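Local coordinates for cofilin (Streptomyces griseoflavus, PDB 5IVU), which probably binds actin as a bacterial protein of the ADF/cofilin type, at residues 12-17 with 110-115; 25-30 with 47-52; 62-67 with 100-105; 68-73 with 83-88. All coordinates share one frame; numbering follows the deposited sequence.

The four contacts share one mixed beta sheet and the helices packed on it. Contact 4 is within the sheet itself, pairing the two strands of a hairpin through backbone hydrogen bonds. Contact 3 is fully buried and centred on a tyrosine and a tryptophan, setting helix 96-112 against strand 64-72, the strand that contact 4 also uses. Contact 1, partly buried, takes the far end of the same helix and ties it to helix 11-21 by one phenol bond and apolar packing. Contact 2 lies at the surface, where aliphatic carbons and backbone carbonyls meet beside the edge of the hairpin; its Lys27 and Tyr28 adjoin contact 4 through Asp69 and Tyr68.

Contact 1: residues 12-17 with 110-115; sequences ACVETY and RRALTG
Tyr17 OH donates a short hydrogen bond to the backbone oxygen of Thr114, with 2.7 Å between Tyr17 OH and Thr114 O. The phenol meets this carbonyl from above its plane, about 47° out of it, while the acceptor itself lies at the edge of the tyrosine ring and in the ring plane. CG of Tyr17 stands opposite the backbone N (chi1 174°), which carries the ring out from helix 11-21 and across to the chain that leaves helix 96-112. One face of the ring is taken by Leu113: its CD2 methyl makes a CH-pi contact 3.9 Å from the centroid of the Tyr17 ring and comes within 3.4 Å of Tyr17 CG, while Leu113 CB sits over the same ring nearer its hydroxyl end. The phenol is thus fixed at its tip by a polar bond and along its length by aliphatic carbon. One turn earlier, Val14 reaches over with CG2, which packs 3.8 Å from Ala112 CB and also rests against the carbonyl oxygen of Ala112. Thr114 turns its hydroxyl to Lys21, so a second residue of helix 11-21 holds the same short loop. The contact joins helix 11-21 to the C-terminal end of helix 96-112, both on one side of the central sheet of the ADF-homology fold. Beneath them, Tyr17 leans on Leu84 and Leu113 on Phe86, both of strand 81-89, while Cys13 and Thr16 pack on strand 28-33.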
loop_
_atom_site.group_PDB
_atom_site.type_symbol
_atom_site.label_atom_id
_atom_site.label_comp_id
_atom_site.label_asym_id
_atom_site.label_seq_id
_atom_site.Cartn_x
_atom_site.Cartn_y
_atom_site.Cartn_z
ATOM N N ALA A 12 -7.622 9.342 -9.646
ATOM C CA ALA A 12 -7.843 9.343 -8.190
ATOM C C ALA A 12 -6.715 8.711 -7.350
ATOM O O ALA A 12 -6.583 9.031 -6.169
ATOM C CB ALA A 12 -9.161 8.662 -7.869
ATOM N N CYS A 13 -5.916 7.825 -7.950
ATOM C CA CYS A 13 -4.784 7.215 -7.255
ATOM C C CYS A 13 -3.741 8.253 -6.830
ATOM O O CYS A 13 -3.434 8.364 -5.630
ATOM C CB CYS A 13 -4.121 6.121 -8.110
ATOM S SG CYS A 13 -5.149 4.656 -8.351
ATOM N N VAL A 14 -3.210 9.003 -7.801
ATOM C CA VAL A 14 -2.210 10.040 -7.504
ATOM C C VAL A 14 -2.822 11.167 -6.659
ATOM O O VAL A 14 -2.166 11.670 -5.753
ATOM C CB VAL A 14 -1.524 10.597 -8.784
ATOM C CG1 VAL A 14 -0.711 11.858 -8.485
ATOM C CG2 VAL A 14 -0.606 9.551 -9.403
ATOM N N GLU A 15 -4.063 11.548 -6.954
ATOM C CA GLU A 15 -4.755 12.616 -6.217
ATOM C C GLU A 15 -4.865 12.313 -4.736
ATOM O O GLU A 15 -4.515 13.153 -3.913
ATOM C CB GLU A 15 -6.165 12.864 -6.774
ATOM C CG GLU A 15 -6.202 13.616 -8.099
ATOM C CD GLU A 15 -7.602 13.711 -8.700
ATOM O OE1 GLU A 15 -8.602 13.458 -7.988
ATOM O OE2 GLU A 15 -7.704 14.038 -9.897
ATOM N N THR A 16 -5.352 11.115 -4.409
ATOM C CA THR A 16 -5.521 10.697 -3.010
ATOM C C THR A 16 -4.173 10.553 -2.308
ATOM O O THR A 16 -4.053 10.841 -1.118
ATOM C CB THR A 16 -6.297 9.371 -2.892
ATOM O OG1 THR A 16 -7.446 9.412 -3.737
ATOM C CG2 THR A 16 -6.765 9.132 -1.466
ATOM N N TYR A 17 -3.178 10.069 -3.040
ATOM C CA TYR A 17 -1.814 9.960 -2.538
ATOM C C TYR A 17 -1.240 11.339 -2.236
ATOM O O TYR A 17 -0.595 11.518 -1.197
ATOM C CB TYR A 17 -0.925 9.220 -3.540
ATOM C CG TYR A 17 0.535 9.208 -3.147
ATOM C CD1 TYR A 17 0.970 8.533 -1.997
ATOM C CD2 TYR A 17 1.494 9.865 -3.923
ATOM C CE1 TYR A 17 2.316 8.519 -1.641
ATOM C CE2 TYR A 17 2.837 9.844 -3.572
ATOM C CZ TYR A 17 3.235 9.172 -2.430
ATOM O OH TYR A 17 4.549 9.147 -2.066
ATOM N N ARG A 110 3.405 2.159 -8.919
ATOM C CA ARG A 110 4.587 2.531 -8.126
ATOM C C ARG A 110 5.346 3.725 -8.716
ATOM O O ARG A 110 5.776 4.615 -7.972
ATOM C CB ARG A 110 5.516 1.325 -7.963
ATOM C CG ARG A 110 6.837 1.575 -7.243
ATOM C CD ARG A 110 6.682 2.022 -5.794
ATOM N NE ARG A 110 7.949 2.539 -5.289
ATOM C CZ ARG A 110 8.410 3.780 -5.472
ATOM N NH1 ARG A 110 7.703 4.711 -6.124
ATOM N NH2 ARG A 110 9.605 4.109 -4.976
ATOM N N ARG A 111 5.486 3.744 -10.043
ATOM C CA ARG A 111 6.148 4.848 -10.762
ATOM C C ARG A 111 5.396 6.190 -10.616
ATOM O O ARG A 111 6.020 7.252 -10.557
ATOM C CB ARG A 111 6.318 4.497 -12.246
ATOM C CG ARG A 111 7.429 5.258 -12.956
ATOM C CD ARG A 111 7.477 4.908 -14.438
ATOM N NE ARG A 111 6.368 5.530 -15.166
ATOM C CZ ARG A 111 6.425 6.652 -15.895
ATOM N NH1 ARG A 111 7.557 7.342 -16.059
ATOM N NH2 ARG A 111 5.313 7.093 -16.485
ATOM N N ALA A 112 4.067 6.126 -10.546
ATOM C CA ALA A 112 3.224 7.314 -10.419
ATOM C C ALA A 112 3.262 7.982 -9.040
ATOM O O ALA A 112 2.935 9.161 -8.931
ATOM C CB ALA A 112 1.793 6.967 -10.778
ATOM N N LEU A 113 3.655 7.246 -7.999
ATOM C CA LEU A 113 3.726 7.793 -6.641
ATOM C C LEU A 113 5.132 8.354 -6.337
ATOM O O LEU A 113 6.104 7.604 -6.199
ATOM C CB LEU A 113 3.337 6.728 -5.612
ATOM C CG LEU A 113 2.018 5.980 -5.857
ATOM C CD1 LEU A 113 1.941 4.745 -4.972
ATOM C CD2 LEU A 113 0.791 6.848 -5.637
ATOM N N THR A 114 5.223 9.673 -6.215
ATOM C CA THR A 114 6.504 10.359 -6.029
ATOM C C THR A 114 6.841 10.429 -4.544
ATOM O O THR A 114 5.970 10.698 -3.718
ATOM C CB THR A 114 6.458 11.800 -6.603
ATOM O OG1 THR A 114 5.347 12.513 -6.056
ATOM C CG2 THR A 114 6.329 11.782 -8.131
ATOM N N GLY A 115 8.106 10.201 -4.213
ATOM C CA GLY A 115 8.603 10.386 -2.847
ATOM C C GLY A 115 8.368 9.240 -1.881
ATOM O O GLY A 115 8.388 9.447 -0.664
#

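Contact 2: residues 25-30 with 47-52; sequences KLKYII and DSVDYD
Lys27 swings CG opposite its backbone N (chi1 -169°), which brings CG beside the carbonyl of Ser48, and the bend at chi2 (71°) then steers the rest of the chain past Val49. Lys27 CB stands 3.2 Å from Ser48 O and Lys27 CG 3.3 Å from the same oxygen, so the aliphatic root of the lysine skirts a polar atom. Farther out, Lys27 CE lies 4.4 Å from Val49 CG2, before the ammonium group leaves the contact to donate to the backbone oxygen of Asp69. Just before Lys27 in the chain the two backbones come closest, the CA atoms of Leu26 and Asp47 being 4.4 Å apart. There Asp47 CB rests 3.4 Å from the carbonyl oxygen of Lys25, and its carboxylate leads off in another direction. The backbone of Lys27 and Tyr28 together faces Ser46, a classic beta bulge where strand 28-33 begins beside the end of strand 39-46. Past the bulge the chain of 47-52 leaves the sheet for helix 51-57 through two side-chain-to-backbone bonds. Ser48 OG accepts from Asp50 N at 3.1 Å in an ST turn; Asp50, at the N-cap, takes the amide of Asp52 on OD1 at 3.2 Å, met from about 50° above the carboxylate plane. The ring of Tyr28 approaches Ser48 more loosely, its CD2 lying 4.4 Å from Ser48 O. The hydroxyl of Tyr28 is hydrogen-bonded to Asp57, and its ring meets Phe54, also of helix 51-57.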
loop_
_atom_site.group_PDB
_atom_site.type_symbol
_atom_site.label_atom_id
_atom_site.label_comp_id
_atom_site.label_asym_id
_atom_site.label_seq_id
_atom_site.Cartn_x
_atom_site.Cartn_y
_atom_site.Cartn_z
ATOM N N LYS A 25 -5.057 14.555 6.723
ATOM C CA LYS A 25 -6.384 13.931 6.627
ATOM C C LYS A 25 -6.332 12.409 6.487
ATOM O O LYS A 25 -7.322 11.747 6.765
ATOM C CB LYS A 25 -7.194 14.546 5.484
ATOM C CG LYS A 25 -7.398 16.044 5.661
ATOM C CD LYS A 25 -8.592 16.577 4.887
ATOM C CE LYS A 25 -8.673 18.099 4.973
ATOM N NZ LYS A 25 -8.789 18.598 6.375
ATOM N N LEU A 26 -5.179 11.862 6.094
ATOM C CA LEU A 26 -5.040 10.443 5.741
ATOM C C LEU A 26 -3.773 9.847 6.336
ATOM O O LEU A 26 -2.728 10.499 6.383
ATOM C CB LEU A 26 -4.984 10.265 4.224
ATOM C CG LEU A 26 -6.195 10.650 3.387
ATOM C CD1 LEU A 26 -5.895 10.416 1.919
ATOM C CD2 LEU A 26 -7.438 9.884 3.824
ATOM N N LYS A 27 -3.884 8.609 6.802
ATOM C CA LYS A 27 -2.743 7.854 7.299
ATOM C C LYS A 27 -2.355 6.733 6.329
ATOM O O LYS A 27 -1.173 6.432 6.200
ATOM C CB LYS A 27 -3.048 7.311 8.689
ATOM C CG LYS A 27 -1.854 6.728 9.439
ATOM C CD LYS A 27 -0.848 7.773 9.897
ATOM C CE LYS A 27 0.176 7.126 10.820
ATOM N NZ LYS A 27 1.349 7.992 11.115
ATOM N N TYR A 28 -3.328 6.121 5.644
ATOM C CA TYR A 28 -3.027 5.134 4.588
ATOM C C TYR A 28 -4.058 5.042 3.475
ATOM O O TYR A 28 -5.183 5.508 3.618
ATOM C CB TYR A 28 -2.805 3.742 5.198
ATOM C CG TYR A 28 -4.021 3.060 5.800
ATOM C CD1 TYR A 28 -4.894 2.316 5.011
ATOM C CD2 TYR A 28 -4.264 3.119 7.175
ATOM C CE1 TYR A 28 -5.988 1.674 5.565
ATOM C CE2 TYR A 28 -5.348 2.471 7.739
ATOM C CZ TYR A 28 -6.208 1.765 6.932
ATOM O OH TYR A 28 -7.273 1.142 7.499
ATOM N N ILE A 29 -3.646 4.422 2.371
ATOM C CA ILE A 29 -4.494 4.196 1.192
ATOM C C ILE A 29 -4.320 2.738 0.730
ATOM O O ILE A 29 -3.195 2.235 0.662
ATOM C CB ILE A 29 -4.103 5.120 0.010
ATOM C CG1 ILE A 29 -4.133 6.592 0.424
ATOM C CG2 ILE A 29 -5.028 4.894 -1.183
ATOM C CD1 ILE A 29 -3.568 7.535 -0.620
ATOM N N ILE A 30 -5.436 2.082 0.398
ATOM C CA ILE A 30 -5.430 0.736 -0.179
ATOM C C ILE A 30 -5.813 0.823 -1.658
ATOM O O ILE A 30 -6.887 1.305 -1.984
ATOM C CB ILE A 30 -6.420 -0.206 0.545
ATOM C CG1 ILE A 30 -6.212 -0.189 2.073
ATOM C CG2 ILE A 30 -6.291 -1.631 0.004
ATOM C CD1 ILE A 30 -4.927 -0.844 2.557
ATOM N N ASP A 47 -8.194 7.549 7.865
ATOM C CA ASP A 47 -7.611 8.553 8.747
ATOM C C ASP A 47 -7.078 7.913 10.019
ATOM O O ASP A 47 -6.551 8.617 10.881
ATOM C CB ASP A 47 -8.636 9.665 9.080
ATOM C CG ASP A 47 -9.887 9.151 9.804
ATOM O OD1 ASP A 47 -10.053 7.928 9.995
ATOM O OD2 ASP A 47 -10.731 9.982 10.173
ATOM N N SER A 48 -7.209 6.590 10.142
ATOM C CA SER A 48 -6.895 5.899 11.393
ATOM C C SER A 48 -5.399 5.861 11.679
ATOM O O SER A 48 -4.607 5.472 10.833
ATOM C CB SER A 48 -7.448 4.459 11.391
ATOM O OG SER A 48 -6.997 3.743 12.536
ATOM N N VAL A 49 -5.037 6.241 12.896
ATOM C CA VAL A 49 -3.660 6.170 13.369
ATOM C C VAL A 49 -3.279 4.727 13.788
ATOM O O VAL A 49 -2.094 4.419 13.930
ATOM C CB VAL A 49 -3.455 7.167 14.544
ATOM C CG1 VAL A 49 -3.942 6.580 15.874
ATOM C CG2 VAL A 49 -2.011 7.628 14.644
ATOM N N ASP A 50 -4.285 3.869 13.991
ATOM C CA ASP A 50 -4.082 2.514 14.509
ATOM C C ASP A 50 -3.577 1.579 13.414
ATOM O O ASP A 50 -4.301 1.265 12.465
ATOM C CB ASP A 50 -5.398 1.976 15.083
ATOM C CG ASP A 50 -5.198 0.820 16.054
ATOM O OD1 ASP A 50 -4.136 0.158 16.046
ATOM O OD2 ASP A 50 -6.140 0.565 16.836
ATOM N N TYR A 51 -2.336 1.133 13.554
ATOM C CA TYR A 51 -1.740 0.218 12.583
ATOM C C TYR A 51 -2.531 -1.098 12.408
ATOM O O TYR A 51 -2.502 -1.685 11.320
ATOM C CB TYR A 51 -0.275 -0.080 12.931
ATOM C CG TYR A 51 0.496 -0.722 11.798
ATOM C CD1 TYR A 51 1.092 0.053 10.817
ATOM C CD2 TYR A 51 0.617 -2.108 11.705
ATOM C CE1 TYR A 51 1.804 -0.529 9.776
ATOM C CE2 TYR A 51 1.319 -2.698 10.667
ATOM C CZ TYR A 51 1.918 -1.905 9.705
ATOM O OH TYR A 51 2.610 -2.475 8.670
ATOM N N ASP A 52 -3.245 -1.541 13.442
ATOM C CA ASP A 52 -4.080 -2.749 13.336
ATOM C C ASP A 52 -5.281 -2.605 12.399
ATOM O O ASP A 52 -5.718 -3.605 11.812
ATOM C CB ASP A 52 -4.552 -3.213 14.714
ATOM C CG ASP A 52 -3.422 -3.748 15.558
ATOM O OD1 ASP A 52 -2.555 -4.477 15.028
ATOM O OD2 ASP A 52 -3.402 -3.452 16.764
#

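Contact 3: residues 62-67 with 100-105; sequences ECRWAV and MAYASS
In the hydrophobic core between the central sheet and helix 96-112, Tyr102 inserts its ring among Cys63, just ahead of strand 64-72, and Arg64 and Trp65 at its start. Cys63 CB lies over one face, near its middle, a CH-pi contact 3.7 Å from the Tyr102 centroid and 12° off the ring normal. The sulfur stands farther out and obliquely, SG lying 5.0 Å from the same centroid. Tyr102 CD2 lies over one face of the indole, toward the rim of the indole and 3.3 Å from Trp65 CZ2; the planes of the Tyr102 ring and the six-membered ring of Trp65 are turned by 37°, neither stacked nor edge-on. The backbone oxygen of Tyr102 lies at the indole edge, in its plane. Ser105, nearly a turn on, adds CB 4.1 Å from Trp65 CH2. The phenol oxygen is satisfied by the backbone N of Leu33, while Arg64 beside it is held by salt bridges to Glu62, with Arg64 NH2 2.9 Å from Glu62 OE1, and to Glu43. The axes of residues 64-67 and 100-105 approach to 10.0 Å, their directions 43° apart, in the helix-on-sheet packing of the ADF-homology domain.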
loop_
_atom_site.group_PDB
_atom_site.type_symbol
_atom_site.label_atom_id
_atom_site.label_comp_id
_atom_site.label_asym_id
_atom_site.label_seq_id
_atom_site.Cartn_x
_atom_site.Cartn_y
_atom_site.Cartn_z
ATOM N N GLU A 62 -6.236 -12.207 -0.705
ATOM C CA GLU A 62 -6.217 -11.375 -1.909
ATOM C C GLU A 62 -5.020 -10.440 -1.907
ATOM O O GLU A 62 -4.537 -10.055 -0.848
ATOM C CB GLU A 62 -7.479 -10.529 -2.022
ATOM C CG GLU A 62 -8.748 -11.308 -2.315
ATOM C CD GLU A 62 -9.849 -10.419 -2.869
ATOM O OE1 GLU A 62 -9.680 -9.876 -3.985
ATOM O OE2 GLU A 62 -10.880 -10.252 -2.192
ATOM N N CYS A 63 -4.545 -10.096 -3.104
ATOM C CA CYS A 63 -3.475 -9.119 -3.262
ATOM C C CYS A 63 -4.007 -7.693 -3.212
ATOM O O CYS A 63 -5.136 -7.416 -3.630
ATOM C CB CYS A 63 -2.752 -9.306 -4.595
ATOM S SG CYS A 63 -2.201 -10.984 -4.922
ATOM N N ARG A 64 -3.170 -6.800 -2.694
ATOM C CA ARG A 64 -3.425 -5.361 -2.721
ATOM C C ARG A 64 -2.087 -4.652 -2.867
ATOM O O ARG A 64 -1.029 -5.257 -2.666
ATOM C CB ARG A 64 -4.121 -4.869 -1.428
ATOM C CG ARG A 64 -5.544 -5.358 -1.217
ATOM C CD ARG A 64 -6.540 -4.743 -2.191
ATOM N NE ARG A 64 -7.405 -5.745 -2.831
ATOM C CZ ARG A 64 -8.564 -6.215 -2.360
ATOM N NH1 ARG A 64 -9.077 -5.806 -1.207
ATOM N NH2 ARG A 64 -9.227 -7.123 -3.053
ATOM N N TRP A 65 -2.150 -3.376 -3.232
ATOM C CA TRP A 65 -1.073 -2.433 -2.934
ATOM C C TRP A 65 -1.571 -1.459 -1.879
ATOM O O TRP A 65 -2.773 -1.270 -1.716
ATOM C CB TRP A 65 -0.628 -1.646 -4.165
ATOM C CG TRP A 65 -0.314 -2.470 -5.365
ATOM C CD1 TRP A 65 0.821 -3.179 -5.599
ATOM C CD2 TRP A 65 -1.136 -2.637 -6.515
ATOM N NE1 TRP A 65 0.748 -3.794 -6.815
ATOM C CE2 TRP A 65 -0.444 -3.475 -7.403
ATOM C CE3 TRP A 65 -2.398 -2.154 -6.885
ATOM C CZ2 TRP A 65 -0.965 -3.852 -8.645
ATOM C CZ3 TRP A 65 -2.924 -2.533 -8.122
ATOM C CH2 TRP A 65 -2.201 -3.376 -8.982
ATOM N N ALA A 66 -0.642 -0.843 -1.164
ATOM C CA ALA A 66 -1.008 0.191 -0.210
ATOM C C ALA A 66 0.103 1.186 -0.061
ATOM O O ALA A 66 1.254 0.884 -0.371
ATOM C CB ALA A 66 -1.336 -0.410 1.137
ATOM N N VAL A 67 -0.258 2.374 0.412
ATOM C CA VAL A 67 0.708 3.345 0.904
ATOM C C VAL A 67 0.361 3.639 2.362
ATOM O O VAL A 67 -0.811 3.796 2.698
ATOM C CB VAL A 67 0.719 4.627 0.054
ATOM C CG1 VAL A 67 1.561 5.707 0.715
ATOM C CG2 VAL A 67 1.265 4.310 -1.329
ATOM N N MET A 100 -0.226 -12.793 -10.469
ATOM C CA MET A 100 0.416 -12.470 -11.738
ATOM C C MET A 100 -0.051 -11.114 -12.270
ATOM O O MET A 100 0.760 -10.359 -12.812
ATOM C CB MET A 100 0.146 -13.540 -12.816
ATOM C CG MET A 100 0.846 -14.882 -12.701
ATOM S SD MET A 100 2.532 -14.791 -12.099
ATOM C CE MET A 100 2.290 -14.904 -10.320
ATOM N N ALA A 101 -1.340 -10.812 -12.102
ATOM C CA ALA A 101 -1.900 -9.534 -12.570
ATOM C C ALA A 101 -1.365 -8.337 -11.774
ATOM O O ALA A 101 -0.996 -7.313 -12.354
ATOM C CB ALA A 101 -3.416 -9.566 -12.522
ATOM N N TYR A 102 -1.318 -8.481 -10.453
ATOM C CA TYR A 102 -0.757 -7.444 -9.585
ATOM C C TYR A 102 0.736 -7.261 -9.841
ATOM O O TYR A 102 1.210 -6.127 -9.949
ATOM C CB TYR A 102 -1.021 -7.749 -8.098
ATOM C CG TYR A 102 -2.368 -7.255 -7.612
ATOM C CD1 TYR A 102 -3.547 -7.872 -8.012
ATOM C CD2 TYR A 102 -2.461 -6.163 -6.746
ATOM C CE1 TYR A 102 -4.781 -7.422 -7.567
ATOM C CE2 TYR A 102 -3.689 -5.700 -6.300
ATOM C CZ TYR A 102 -4.845 -6.332 -6.711
ATOM O OH TYR A 102 -6.064 -5.887 -6.257
ATOM N N ALA A 103 1.466 -8.368 -9.950
ATOM C CA ALA A 103 2.897 -8.326 -10.287
ATOM C C ALA A 103 3.186 -7.554 -11.579
ATOM O O ALA A 103 4.133 -6.766 -11.624
ATOM C CB ALA A 103 3.460 -9.732 -10.392
ATOM N N SER A 104 2.376 -7.777 -12.614
ATOM C CA SER A 104 2.595 -7.130 -13.919
ATOM C C SER A 104 2.028 -5.698 -14.021
ATOM O O SER A 104 2.375 -4.973 -14.945
ATOM C CB SER A 104 2.072 -8.010 -15.070
ATOM O OG SER A 104 0.720 -8.378 -14.892
ATOM N N SER A 105 1.155 -5.305 -13.095
ATOM C CA SER A 105 0.669 -3.925 -13.018
ATOM C C SER A 105 1.354 -3.063 -11.940
ATOM O O SER A 105 1.222 -1.844 -11.976
ATOM C CB SER A 105 -0.845 -3.924 -12.804
ATOM O OG SER A 105 -1.495 -4.385 -13.977
#

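Contact 4: residues 68-73 with 83-88; sequences YDLEYE and KLTFVS
Four backbone hydrogen bonds join Tyr68 and Leu70 to Thr85 and Lys83, the shortest running from Lys83 N to Leu70 O at 2.8 Å. They pair the strands of an antiparallel beta hairpin, 64-72 with 81-89, in the central sheet of the ADF-homology fold. Tyr68 with Thr85 and Leu70 with Lys83 are the hydrogen-bonded pairs; in the Tyr68 pair, each N is 2.9 Å from the partner's O. Asp69 and Leu84 form the non-hydrogen-bonded pair between them. Lys83 O is gripped twice: Leu70 N reaches it at 3.0 Å and Thr85 OG1 at 3.1 Å, from opposite faces of the carbonyl plane. That second bond fixes the rotation of the threonine, which sets OG1 3.6 Å from Leu70 CB on the face shared by Tyr68, Leu70, Lys83 and Thr85. On the other face the contact is slight, Asp69 OD1 lying 3.9 Å from Leu84 CD2, while Leu84 packs on Leu20 of helix 11-21. Tyr68 turns its ring away from the hairpin partner to meet Tyr51 edge-to-face, and Asp69 is the centre of an inverse gamma turn. Toward the turn of the hairpin, Tyr72 holds CG between its backbone N and carbonyl carbon (chi1 63°), and this directs the ring across to Lys83. The lysine, extended beyond CG, runs past the ring edge and hydroxyl to bond with Ala137 O; on the way, its CE comes 3.2 Å from Tyr72 OH.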
loop_
_atom_site.group_PDB
_atom_site.type_symbol
_atom_site.label_atom_id
_atom_site.label_comp_id
_atom_site.label_asym_id
_atom_site.label_seq_id
_atom_site.Cartn_x
_atom_site.Cartn_y
_atom_site.Cartn_z
ATOM N N TYR A 68 1.388 3.679 3.213
ATOM C CA TYR A 68 1.223 3.939 4.634
ATOM C C TYR A 68 2.187 5.040 5.049
ATOM O O TYR A 68 3.369 4.986 4.721
ATOM C CB TYR A 68 1.489 2.667 5.468
ATOM C CG TYR A 68 0.952 2.795 6.874
ATOM C CD1 TYR A 68 1.717 3.384 7.884
ATOM C CD2 TYR A 68 -0.337 2.372 7.187
ATOM C CE1 TYR A 68 1.218 3.531 9.171
ATOM C CE2 TYR A 68 -0.844 2.511 8.468
ATOM C CZ TYR A 68 -0.068 3.098 9.459
ATOM O OH TYR A 68 -0.549 3.246 10.739
ATOM N N ASP A 69 1.674 6.034 5.766
ATOM C CA ASP A 69 2.492 7.131 6.260
ATOM C C ASP A 69 3.056 6.703 7.605
ATOM O O ASP A 69 2.478 6.963 8.652
ATOM C CB ASP A 69 1.680 8.429 6.359
ATOM C CG ASP A 69 2.539 9.639 6.703
ATOM O OD1 ASP A 69 3.772 9.630 6.432
ATOM O OD2 ASP A 69 1.985 10.605 7.272
ATOM N N LEU A 70 4.200 6.031 7.553
ATOM C CA LEU A 70 4.779 5.376 8.710
ATOM C C LEU A 70 5.535 6.365 9.575
ATOM O O LEU A 70 6.464 7.007 9.107
ATOM C CB LEU A 70 5.730 4.269 8.249
ATOM C CG LEU A 70 6.220 3.276 9.298
ATOM C CD1 LEU A 70 5.115 2.319 9.705
ATOM C CD2 LEU A 70 7.411 2.517 8.747
ATOM N N GLU A 71 5.132 6.464 10.836
ATOM C CA GLU A 71 5.804 7.284 11.839
ATOM C C GLU A 71 6.711 6.414 12.721
ATOM O O GLU A 71 6.329 5.319 13.119
ATOM C CB GLU A 71 4.752 7.977 12.709
ATOM C CG GLU A 71 5.318 8.991 13.702
ATOM C CD GLU A 71 4.263 9.544 14.638
ATOM O OE1 GLU A 71 3.622 8.747 15.359
ATOM O OE2 GLU A 71 4.083 10.780 14.665
ATOM N N TYR A 72 7.893 6.924 13.058
ATOM C CA TYR A 72 8.796 6.244 14.011
ATOM C C TYR A 72 9.803 7.150 14.705
ATOM O O TYR A 72 10.055 8.285 14.275
ATOM C CB TYR A 72 9.574 5.128 13.324
ATOM C CG TYR A 72 10.501 5.590 12.221
ATOM C CD1 TYR A 72 10.005 5.878 10.958
ATOM C CD2 TYR A 72 11.869 5.740 12.439
ATOM C CE1 TYR A 72 10.837 6.306 9.941
ATOM C CE2 TYR A 72 12.713 6.169 11.423
ATOM C CZ TYR A 72 12.188 6.453 10.174
ATOM O OH TYR A 72 13.001 6.877 9.148
ATOM N N GLU A 73 10.378 6.593 15.771
ATOM C CA GLU A 73 11.333 7.277 16.639
ATOM C C GLU A 73 12.719 6.657 16.450
ATOM O O GLU A 73 13.322 6.773 15.380
ATOM C CB GLU A 73 10.871 7.157 18.129
ATOM C CG GLU A 73 9.364 6.899 18.284
ATOM C CD GLU A 73 8.831 7.089 19.694
ATOM O OE1 GLU A 73 9.118 8.126 20.318
ATOM O OE2 GLU A 73 8.090 6.204 20.172
ATOM N N LYS A 83 7.993 8.148 7.082
ATOM C CA LYS A 83 8.383 7.586 5.801
ATOM C C LYS A 83 7.174 7.032 5.062
ATOM O O LYS A 83 6.449 6.200 5.580
ATOM C CB LYS A 83 9.440 6.511 6.009
ATOM C CG LYS A 83 10.818 7.093 6.250
ATOM C CD LYS A 83 11.919 6.051 6.181
ATOM C CE LYS A 83 13.272 6.707 5.967
ATOM N NZ LYS A 83 14.382 5.714 6.042
ATOM N N LEU A 84 6.971 7.510 3.842
ATOM C CA LEU A 84 5.916 7.007 2.979
ATOM C C LEU A 84 6.354 5.617 2.504
ATOM O O LEU A 84 7.402 5.467 1.872
ATOM C CB LEU A 84 5.675 7.955 1.794
ATOM C CG LEU A 84 5.222 9.374 2.193
ATOM C CD1 LEU A 84 5.565 10.403 1.130
ATOM C CD2 LEU A 84 3.737 9.405 2.510
ATOM N N THR A 85 5.535 4.621 2.822
ATOM C CA THR A 85 5.859 3.223 2.640
ATOM C C THR A 85 4.906 2.570 1.641
ATOM O O THR A 85 3.705 2.548 1.866
ATOM C CB THR A 85 5.747 2.478 3.987
ATOM O OG1 THR A 85 6.538 3.147 4.979
ATOM C CG2 THR A 85 6.191 1.028 3.848
ATOM N N PHE A 86 5.453 2.064 0.535
ATOM C CA PHE A 86 4.698 1.278 -0.442
ATOM C C PHE A 86 4.751 -0.191 -0.058
ATOM O O PHE A 86 5.807 -0.701 0.300
ATOM C CB PHE A 86 5.280 1.466 -1.839
ATOM C CG PHE A 86 4.421 0.907 -2.934
ATOM C CD1 PHE A 86 3.381 1.654 -3.469
ATOM C CD2 PHE A 86 4.659 -0.360 -3.439
ATOM C CE1 PHE A 86 2.593 1.147 -4.490
ATOM C CE2 PHE A 86 3.876 -0.877 -4.458
ATOM C CZ PHE A 86 2.839 -0.121 -4.985
ATOM N N VAL A 87 3.604 -0.852 -0.120
ATOM C CA VAL A 87 3.448 -2.227 0.316
ATOM C C VAL A 87 2.842 -3.002 -0.843
ATOM O O VAL A 87 1.749 -2.667 -1.288
ATOM C CB VAL A 87 2.484 -2.323 1.528
ATOM C CG1 VAL A 87 2.202 -3.777 1.911
ATOM C CG2 VAL A 87 3.051 -1.565 2.721
ATOM N N SER A 88 3.544 -4.018 -1.332
ATOM C CA SER A 88 2.945 -4.997 -2.225
ATOM C C SER A 88 2.478 -6.166 -1.362
ATOM O O SER A 88 3.296 -6.856 -0.759
ATOM C CB SER A 88 3.942 -5.473 -3.269
ATOM O OG SER A 88 4.375 -4.390 -4.057
#